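PDB 6Q4S: pentalenene synthase from Streptomyces chartreusis NRRL 3882, which probably converts (2E,6E)-farnesyl diphosphate to the bicyclic sesquiterpenol 7-epi-alpha-eudesmol by a magnesium-dependent 1,10-cyclization that releases diphosphate. Local coordinates for residues A[175-180]-A[222-227]; A[226-231]-A[239-244]. All blocks are in the same frame, centred on the assembly; numbering follows the deposited sequence.

Helix 206-228 serves both contacts, whose centres lie about 9 Å apart. In contact 1 its D224 holds R177 of helix 170-180; in contact 2 its C-terminal part packs against the start of helix 240-248. D224 joins the two: OD1 faces R177, while D224 OD2 probably accepts a hydrogen bond from N of L240, 2.9 Å away. By analogy with a close relative, N223, S227 and E231 bind the third magnesium and R177 and R230 the substrate, so both contacts border the probable diphosphate end of the active site. The side chain of S227 lies about 6 Å from that of R177.

Contact 1: A[175-180]-A[222-227]; sequences EFRRRT and MNDIHS
R177 reaches from helix 170-180 to D224 on helix 206-228, forming a salt bridge between two helices of the all-alpha terpene synthase fold. The second helix carries N223 and S227, which together with E231 probably bind the third magnesium ion; R177 itself probably binds the diphosphate substrate, as in a close relative. D224 OD1 accepts from two nitrogens of the arginine, NE and NH2. R177 NE is the main donor, 3.0 Å from D224 OD1 at an N-H...O angle of 134°, while R177 NH2 adds a weak bond to D224 OD1 at 3.2 Å. The guanidinium and carboxylate planes are almost parallel, 4° apart, but stepped: seen from NE, OD1, met on its syn side, lies 28° out of the guanidinium plane. The other carboxylate oxygen, OD2, is taken by the hydroxyl of Y173 and the backbone N of L240, so this buried carboxylate is gripped at both oxygens. The first torsion of R177 carries CG away from the backbone N, and a bend at chi2 then turns the guanidinium toward D224 and T180. Its own helix holds it too, R177 NH1 donating to T180 OG1 nearly in plane at 3.3 Å. R177 NH2 also donates to a water 2.8 Å away, which in turn accepts from N223 ND2, and makes a weak bond to G220 O; N223 OD1 is bonded to N308. The carbonyl O of N223 accepts from S227 N and S227 OG on opposite faces of its plane, S227 OG lying 2.8 Å from that O.

Contact 2: A[226-231]-A[239-244]; sequences HSFERE and NLIAVL
This is a mainly apolar helix-to-helix contact of the all-alpha terpene synthase fold, made across the loop that joins helices 206-228 and 240-248: F228, near the C-terminal end of the first, meets I241 in the first turn of the second. Between them the chain passes through R230 and E231, which a close relative uses for substrate and the third magnesium; here E231 is poorly ordered and residues 232-236 are not modelled. The centre of the contact is a CH-pi interaction, described for one of the two conformations in which I241 is modelled. I241 CG2 sits over the middle of the F228 ring, 3.5 Å from the centroid and only 9° off the ring normal, so the methyl points at the face and misses the rim. The torsions of both residues prepare this: F228 swings its ring out with CG anti to the backbone N (chi1 174°), and I241 likewise sets CG2 anti to its own N. The other branch, I241 CG1, leans on the base of the ring, 3.8 Å from F228 CG. W252 also meets this ring, their planes at about 40°, while I241 also packs on T256 and A259 of helix 252-284. N239, at the N-cap position of helix 240-248, flanks the F228 side chain. Beyond it the new helix is under way, with V243 N donating to N239 O at 3.0 Å.

Contact 1: A[175-180]-A[222-227]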
ATOM      1  N   GLU A 175      -6.866   2.124  20.335  1.00 42.61           N
ATOM      2  CA  GLU A 175      -6.368   2.555  19.000  1.00 47.61           C
ATOM      3  C   GLU A 175      -5.408   1.555  18.409  1.00 41.29           C
ATOM      4  O   GLU A 175      -5.544   1.198  17.252  1.00 35.77           O
ATOM      5  CB  GLU A 175      -5.638   3.905  19.058  1.00 52.96           C
ATOM      6  CG  GLU A 175      -5.342   4.512  17.687  1.00 66.94           C
ATOM      7  CD  GLU A 175      -4.799   5.951  17.751  1.00 78.56           C
ATOM      8  OE1 GLU A 175      -3.704   6.170  17.165  1.00 83.07           O
ATOM      9  OE2 GLU A 175      -5.458   6.837  18.379  1.00 76.07           O
ATOM     10  N   PHE A 176      -4.424   1.143  19.197  1.00 33.59           N
ATOM     11  CA  PHE A 176      -3.433   0.165  18.758  1.00 31.73           C
ATOM     12  C   PHE A 176      -4.034  -1.248  18.363  1.00 31.46           C
ATOM     13  O   PHE A 176      -3.577  -1.908  17.374  1.00 30.75           O
ATOM     14  CB  PHE A 176      -2.420  -0.042  19.843  1.00 28.32           C
ATOM     15  CG  PHE A 176      -1.220  -0.829  19.443  1.00 31.07           C
ATOM     16  CD1 PHE A 176      -0.403  -0.420  18.423  1.00 33.91           C
ATOM     17  CD2 PHE A 176      -0.862  -1.981  20.123  1.00 34.42           C
ATOM     18  CE1 PHE A 176       0.737  -1.157  18.071  1.00 30.77           C
ATOM     19  CE2 PHE A 176       0.282  -2.699  19.800  1.00 33.55           C
ATOM     20  CZ  PHE A 176       1.079  -2.303  18.754  1.00 31.05           C
ATOM     21  N   ARG A 177      -5.039  -1.657  19.104  1.00 31.95           N
ATOM     22  CA  ARG A 177      -5.580  -3.020  18.976  1.00 33.02           C
ATOM     23  C   ARG A 177      -6.385  -3.072  17.676  1.00 29.75           C
ATOM     24  O   ARG A 177      -6.428  -4.130  17.052  1.00 31.85           O
ATOM     25  CB  ARG A 177      -6.478  -3.403  20.120  1.00 32.85           C
ATOM     26  CG  ARG A 177      -7.070  -4.814  20.054  1.00 35.98           C
ATOM     27  CD  ARG A 177      -5.942  -5.788  20.123  1.00 41.02           C
ATOM     28  NE  ARG A 177      -6.443  -7.118  20.217  1.00 46.49           N
ATOM     29  CZ  ARG A 177      -6.120  -8.104  19.397  1.00 44.45           C
ATOM     30  NH1 ARG A 177      -5.284  -7.916  18.346  1.00 39.71           N
ATOM     31  NH2 ARG A 177      -6.704  -9.275  19.605  1.00 42.21           N
ATOM     32  N   ARG A 178      -7.012  -1.957  17.325  1.00 29.25           N
ATOM     33  CA  ARG A 178      -7.648  -1.816  16.007  1.00 33.93           C
ATOM     34  C   ARG A 178      -6.679  -2.090  14.861  1.00 37.07           C
ATOM     35  O   ARG A 178      -7.053  -2.680  13.831  1.00 33.27           O
ATOM     36  CB  ARG A 178      -8.276  -0.456  15.845  1.00 35.34           C
ATOM     37  CG  ARG A 178      -9.060  -0.298  14.530  1.00 38.61           C
ATOM     38  CD  ARG A 178      -9.570   1.111  14.342  1.00 40.01           C
ATOM     39  NE  ARG A 178     -10.646   1.426  15.319  1.00 44.35           N
ATOM     40  CZ  ARG A 178     -11.191   2.637  15.483  1.00 41.34           C
ATOM     41  NH1 ARG A 178     -10.775   3.664  14.769  1.00 38.93           N
ATOM     42  NH2 ARG A 178     -12.178   2.826  16.348  1.00 43.69           N
ATOM     43  N   ARG A 179      -5.441  -1.687  15.055  1.00 32.88           N
ATOM     44  CA  ARG A 179      -4.417  -1.902  14.046  1.00 32.20           C
ATOM     45  C   ARG A 179      -3.885  -3.344  14.038  1.00 34.60           C
ATOM     46  O   ARG A 179      -3.707  -3.913  12.989  1.00 32.77           O
ATOM     47  CB  ARG A 179      -3.274  -0.919  14.202  1.00 30.52           C
ATOM     48  CG  ARG A 179      -3.698   0.584  14.222  1.00 33.16           C
ATOM     49  CD  ARG A 179      -2.544   1.484  14.661  1.00 30.24           C
ATOM     50  NE  ARG A 179      -1.327   1.299  13.870  1.00 27.03           N
ATOM     51  CZ  ARG A 179      -0.093   1.426  14.324  1.00 32.92           C
ATOM     52  NH1 ARG A 179       0.141   1.714  15.609  1.00 31.61           N
ATOM     53  NH2 ARG A 179       0.942   1.157  13.541  1.00 32.08           N
ATOM     54  N   THR A 180      -3.577  -3.897  15.200  1.00 31.39           N
ATOM     55  CA  THR A 180      -2.917  -5.182  15.307  1.00 29.63           C
ATOM     56  C   THR A 180      -3.876  -6.345  14.987  1.00 29.81           C
ATOM     57  O   THR A 180      -3.417  -7.450  14.707  1.00 29.51           O
ATOM     58  CB  THR A 180      -2.302  -5.436  16.729  1.00 29.45           C
ATOM     59  OG1 THR A 180      -3.321  -5.392  17.724  1.00 31.21           O
ATOM     60  CG2 THR A 180      -1.223  -4.362  17.072  1.00 33.02           C
ATOM     61  N   MET A 222     -13.229  -9.007  21.583  1.00 33.77           N
ATOM     62  CA  MET A 222     -13.670 -10.399  21.859  1.00 32.94           C
ATOM     63  C   MET A 222     -12.510 -11.332  21.976  1.00 33.84           C
ATOM     64  O   MET A 222     -12.444 -12.178  22.881  1.00 32.90           O
ATOM     65  CB  MET A 222     -14.637 -10.911  20.753  1.00 37.12           C
ATOM     66  CG  MET A 222     -15.959 -10.155  20.733  1.00 42.41           C
ATOM     67  SD  MET A 222     -17.353 -10.723  19.663  1.00 47.57           S
ATOM     68  CE  MET A 222     -17.085 -12.404  19.977  1.00 46.63           C
ATOM     69  N   ASN A 223     -11.552 -11.196  21.070  1.00 30.31           N
ATOM     70  CA  ASN A 223     -10.388 -11.980  21.191  1.00 28.24           C
ATOM     71  C   ASN A 223      -9.582 -11.718  22.467  1.00 34.25           C
ATOM     72  O   ASN A 223      -9.056 -12.680  23.013  1.00 32.42           O
ATOM     73  CB  ASN A 223      -9.466 -11.861  19.988  1.00 35.06           C
ATOM     74  CG  ASN A 223     -10.070 -12.462  18.701  1.00 36.66           C
ATOM     75  OD1 ASN A 223     -11.153 -13.029  18.709  1.00 39.06           O
ATOM     76  ND2 ASN A 223      -9.370 -12.294  17.606  1.00 39.87           N
ATOM     77  N   ASP A 224      -9.474 -10.469  22.948  1.00 30.73           N
ATOM     78  CA  ASP A 224      -8.818 -10.249  24.251  1.00 33.29           C
ATOM     79  C   ASP A 224      -9.599 -10.911  25.424  1.00 31.94           C
ATOM     80  O   ASP A 224      -8.999 -11.500  26.256  1.00 35.90           O
ATOM     81  CB  ASP A 224      -8.703  -8.769  24.545  1.00 33.65           C
ATOM     82  CG  ASP A 224      -7.660  -8.045  23.650  1.00 38.44           C
ATOM     83  OD1 ASP A 224      -7.047  -8.666  22.713  1.00 33.12           O
ATOM     84  OD2 ASP A 224      -7.414  -6.847  23.965  1.00 35.32           O
ATOM     85  N   ILE A 225     -10.914 -10.774  25.435  1.00 36.34           N
ATOM     86  CA  ILE A 225     -11.758 -11.406  26.462  1.00 40.85           C
ATOM     87  C   ILE A 225     -11.537 -12.908  26.459  1.00 46.28           C
ATOM     88  O   ILE A 225     -11.407 -13.512  27.515  1.00 44.50           O
ATOM     89  CB  ILE A 225     -13.225 -11.067  26.290  1.00 40.22           C
ATOM     90  CG1 ILE A 225     -13.421  -9.564  26.526  1.00 37.33           C
ATOM     91  CG2 ILE A 225     -14.098 -11.892  27.249  1.00 41.74           C
ATOM     92  CD1 ILE A 225     -14.731  -9.054  26.012  1.00 39.07           C
ATOM     93  N   HIS A 226     -11.460 -13.502  25.268  1.00 48.13           N
ATOM     94  CA  HIS A 226     -11.313 -14.913  25.134  1.00 51.74           C
ATOM     95  C   HIS A 226      -9.911 -15.357  25.549  1.00 50.94           C
ATOM     96  O   HIS A 226      -9.819 -16.341  26.257  1.00 49.14           O
ATOM     97  CB  HIS A 226     -11.651 -15.371  23.708  1.00 56.73           C
ATOM     98  CG  HIS A 226     -11.870 -16.840  23.608  1.00 70.65           C
ATOM     99  ND1 HIS A 226     -10.922 -17.707  23.096  1.00 77.27           N
ATOM    100  CD2 HIS A 226     -12.905 -17.612  24.028  1.00 78.32           C
ATOM    101  CE1 HIS A 226     -11.376 -18.947  23.187  1.00 80.85           C
ATOM    102  NE2 HIS A 226     -12.574 -18.917  23.753  1.00 79.51           N
ATOM    103  N   SER A 227      -8.834 -14.672  25.136  1.00 45.48           N
ATOM    104  CA  SER A 227      -7.448 -15.050  25.552  1.00 48.26           C
ATOM    105  C   SER A 227      -7.243 -14.894  27.063  1.00 49.56           C
ATOM    106  O   SER A 227      -6.458 -15.630  27.650  1.00 55.22           O
ATOM    107  CB  SER A 227      -6.355 -14.163  24.928  1.00 50.60           C
ATOM    108  OG  SER A 227      -6.637 -13.877  23.597  1.00 61.99           O
TER
HETATM  109  O   HOH W   1      -6.295 -11.196  17.633  1.00 50.66           O

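Contact 2: A[226-231]-A[239-244]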
ATOM      1  N   HIS A 226     -11.460 -13.502  25.268  1.00 48.13           N
ATOM      2  CA  HIS A 226     -11.313 -14.913  25.134  1.00 51.74           C
ATOM      3  C   HIS A 226      -9.911 -15.357  25.549  1.00 50.94           C
ATOM      4  O   HIS A 226      -9.819 -16.341  26.257  1.00 49.14           O
ATOM      5  CB  HIS A 226     -11.651 -15.371  23.708  1.00 56.73           C
ATOM      6  CG  HIS A 226     -11.870 -16.840  23.608  1.00 70.65           C
ATOM      7  ND1 HIS A 226     -10.922 -17.707  23.096  1.00 77.27           N
ATOM      8  CD2 HIS A 226     -12.905 -17.612  24.028  1.00 78.32           C
ATOM      9  CE1 HIS A 226     -11.376 -18.947  23.187  1.00 80.85           C
ATOM     10  NE2 HIS A 226     -12.574 -18.917  23.753  1.00 79.51           N
ATOM     11  N   SER A 227      -8.834 -14.672  25.136  1.00 45.48           N
ATOM     12  CA  SER A 227      -7.448 -15.050  25.552  1.00 48.26           C
ATOM     13  C   SER A 227      -7.243 -14.894  27.063  1.00 49.56           C
ATOM     14  O   SER A 227      -6.458 -15.630  27.650  1.00 55.22           O
ATOM     15  CB  SER A 227      -6.355 -14.163  24.928  1.00 50.60           C
ATOM     16  OG  SER A 227      -6.637 -13.877  23.597  1.00 61.99           O
ATOM     17  N   PHE A 228      -7.894 -13.894  27.653  1.00 44.60           N
ATOM     18  CA  PHE A 228      -7.706 -13.547  29.064  1.00 51.92           C
ATOM     19  C   PHE A 228      -8.229 -14.678  29.926  1.00 66.77           C
ATOM     20  O   PHE A 228      -7.462 -15.242  30.697  1.00 66.69           O
ATOM     21  CB  PHE A 228      -8.461 -12.289  29.431  1.00 51.02           C
ATOM     22  CG  PHE A 228      -8.401 -11.979  30.889  1.00 62.59           C
ATOM     23  CD1 PHE A 228      -7.253 -11.416  31.435  1.00 61.08           C
ATOM     24  CD2 PHE A 228      -9.472 -12.319  31.738  1.00 65.41           C
ATOM     25  CE1 PHE A 228      -7.185 -11.165  32.792  1.00 64.92           C
ATOM     26  CE2 PHE A 228      -9.409 -12.075  33.099  1.00 68.77           C
ATOM     27  CZ  PHE A 228      -8.263 -11.486  33.626  1.00 71.75           C
ATOM     28  N   GLU A 229      -9.520 -15.013  29.728  1.00 71.24           N
ATOM     29  CA  GLU A 229     -10.211 -16.175  30.350  1.00 82.84           C
ATOM     30  C   GLU A 229      -9.459 -17.531  30.287  1.00 90.42           C
ATOM     31  O   GLU A 229      -9.907 -18.484  30.916  1.00108.35           O
ATOM     32  CB  GLU A 229     -11.633 -16.340  29.767  1.00 74.04           C
ATOM     33  CG  GLU A 229     -12.610 -15.258  30.227  1.00 80.30           C
ATOM     34  CD  GLU A 229     -13.950 -15.264  29.482  1.00 87.30           C
ATOM     35  OE1 GLU A 229     -14.140 -16.042  28.501  1.00 79.50           O
ATOM     36  OE2 GLU A 229     -14.831 -14.458  29.880  1.00 80.09           O
ATOM     37  N   ARG A 230      -8.341 -17.613  29.545  1.00 95.43           N
ATOM     38  CA  ARG A 230      -7.472 -18.794  29.499  1.00 85.44           C
ATOM     39  C   ARG A 230      -5.959 -18.485  29.781  1.00 82.43           C
ATOM     40  O   ARG A 230      -5.093 -18.965  29.068  1.00 79.58           O
ATOM     41  CB  ARG A 230      -7.644 -19.457  28.126  1.00 87.33           C
ATOM     42  CG  ARG A 230      -9.090 -19.598  27.634  1.00 90.73           C
ATOM     43  CD  ARG A 230      -9.126 -19.837  26.133  1.00 99.17           C
ATOM     44  NE  ARG A 230      -8.308 -20.985  25.733  1.00107.97           N
ATOM     45  CZ  ARG A 230      -8.013 -21.335  24.476  1.00107.33           C
ATOM     46  NH1 ARG A 230      -8.456 -20.640  23.426  1.00 99.94           N
ATOM     47  NH2 ARG A 230      -7.259 -22.411  24.271  1.00108.59           N
ATOM     48  N   GLU A 231      -5.643 -17.711  30.822  1.00 87.76           N
ATOM     49  CA  GLU A 231      -4.236 -17.477  31.228  1.00 98.08           C
ATOM     50  C   GLU A 231      -4.071 -17.187  32.733  1.00 94.06           C
ATOM     51  O   GLU A 231      -3.984 -16.046  33.171  1.00102.29           O
ATOM     52  CB  GLU A 231      -3.591 -16.393  30.339  1.00 98.98           C
ATOM     53  CG  GLU A 231      -2.661 -16.941  29.250  1.00105.91           C
ATOM     54  CD  GLU A 231      -2.836 -16.262  27.897  1.00113.09           C
ATOM     55  OE1 GLU A 231      -3.054 -15.030  27.865  1.00113.38           O
ATOM     56  OE2 GLU A 231      -2.745 -16.959  26.857  1.00100.49           O
ATOM     57  N   ASN A 239      -3.591  -6.639  27.065  1.00 43.71           N
ATOM     58  CA  ASN A 239      -4.879  -7.304  26.943  1.00 39.43           C
ATOM     59  C   ASN A 239      -5.900  -6.323  27.441  1.00 34.43           C
ATOM     60  O   ASN A 239      -5.678  -5.682  28.468  1.00 43.93           O
ATOM     61  CB  ASN A 239      -4.830  -8.598  27.766  1.00 40.52           C
ATOM     62  CG  ASN A 239      -6.120  -9.353  27.670  1.00 47.78           C
ATOM     63  OD1 ASN A 239      -6.327 -10.225  26.797  1.00 52.92           O
ATOM     64  ND2 ASN A 239      -7.015  -9.010  28.525  1.00 47.37           N
ATOM     65  N   LEU A 240      -6.995  -6.123  26.732  1.00 36.82           N
ATOM     66  CA  LEU A 240      -8.011  -5.167  27.140  1.00 33.87           C
ATOM     67  C   LEU A 240      -8.429  -5.201  28.674  1.00 34.76           C
ATOM     68  O   LEU A 240      -8.630  -4.126  29.318  1.00 33.00           O
ATOM     69  CB  LEU A 240      -9.248  -5.345  26.319  1.00 35.92           C
ATOM     70  CG  LEU A 240     -10.463  -4.476  26.668  1.00 41.85           C
ATOM     71  CD1 LEU A 240     -10.129  -3.005  26.506  1.00 47.56           C
ATOM     72  CD2 LEU A 240     -11.679  -4.811  25.829  1.00 43.20           C
ATOM     73  N   ILE A 241      -8.618  -6.414  29.171  0.50 35.09           N
ATOM     74  CA  ILE A 241      -9.035  -6.686  30.561  0.50 38.71           C
ATOM     75  C   ILE A 241      -8.015  -6.097  31.535  0.50 37.90           C
ATOM     76  O   ILE A 241      -8.359  -5.253  32.363  0.50 39.55           O
ATOM     77  CB  ILE A 241      -9.156  -8.201  30.831  0.50 40.49           C
ATOM     78  CG1 ILE A 241     -10.151  -8.815  29.841  0.50 44.37           C
ATOM     79  CG2 ILE A 241      -9.580  -8.480  32.281  0.50 40.16           C
ATOM     80  CD1 ILE A 241     -11.576  -8.382  30.091  0.50 43.75           C
ATOM     81  N   ALA A 242      -6.770  -6.517  31.369  1.00 37.63           N
ATOM     82  CA  ALA A 242      -5.617  -6.006  32.159  1.00 42.13           C
ATOM     83  C   ALA A 242      -5.485  -4.479  32.086  1.00 44.73           C
ATOM     84  O   ALA A 242      -5.241  -3.786  33.083  1.00 43.09           O
ATOM     85  CB  ALA A 242      -4.357  -6.652  31.676  1.00 39.76           C
ATOM     86  N   VAL A 243      -5.730  -3.936  30.915  1.00 36.76           N
ATOM     87  CA  VAL A 243      -5.566  -2.522  30.714  1.00 38.98           C
ATOM     88  C   VAL A 243      -6.623  -1.772  31.470  1.00 39.64           C
ATOM     89  O   VAL A 243      -6.363  -0.668  32.058  1.00 33.30           O
ATOM     90  CB  VAL A 243      -5.622  -2.213  29.191  1.00 37.15           C
ATOM     91  CG1 VAL A 243      -5.774  -0.730  28.907  1.00 42.00           C
ATOM     92  CG2 VAL A 243      -4.352  -2.762  28.537  1.00 39.14           C
ATOM     93  N   LEU A 244      -7.852  -2.295  31.400  1.00 36.55           N
ATOM     94  CA  LEU A 244      -8.970  -1.645  32.085  1.00 39.78           C
ATOM     95  C   LEU A 244      -8.760  -1.640  33.622  1.00 40.27           C
ATOM     96  O   LEU A 244      -9.179  -0.678  34.302  1.00 42.27           O
ATOM     97  CB  LEU A 244     -10.303  -2.281  31.766  1.00 40.54           C
ATOM     98  CG  LEU A 244     -10.944  -1.939  30.438  1.00 40.94           C
ATOM     99  CD1 LEU A 244     -11.984  -2.983  30.046  1.00 42.77           C
ATOM    100  CD2 LEU A 244     -11.608  -0.596  30.478  1.00 41.74           C
TER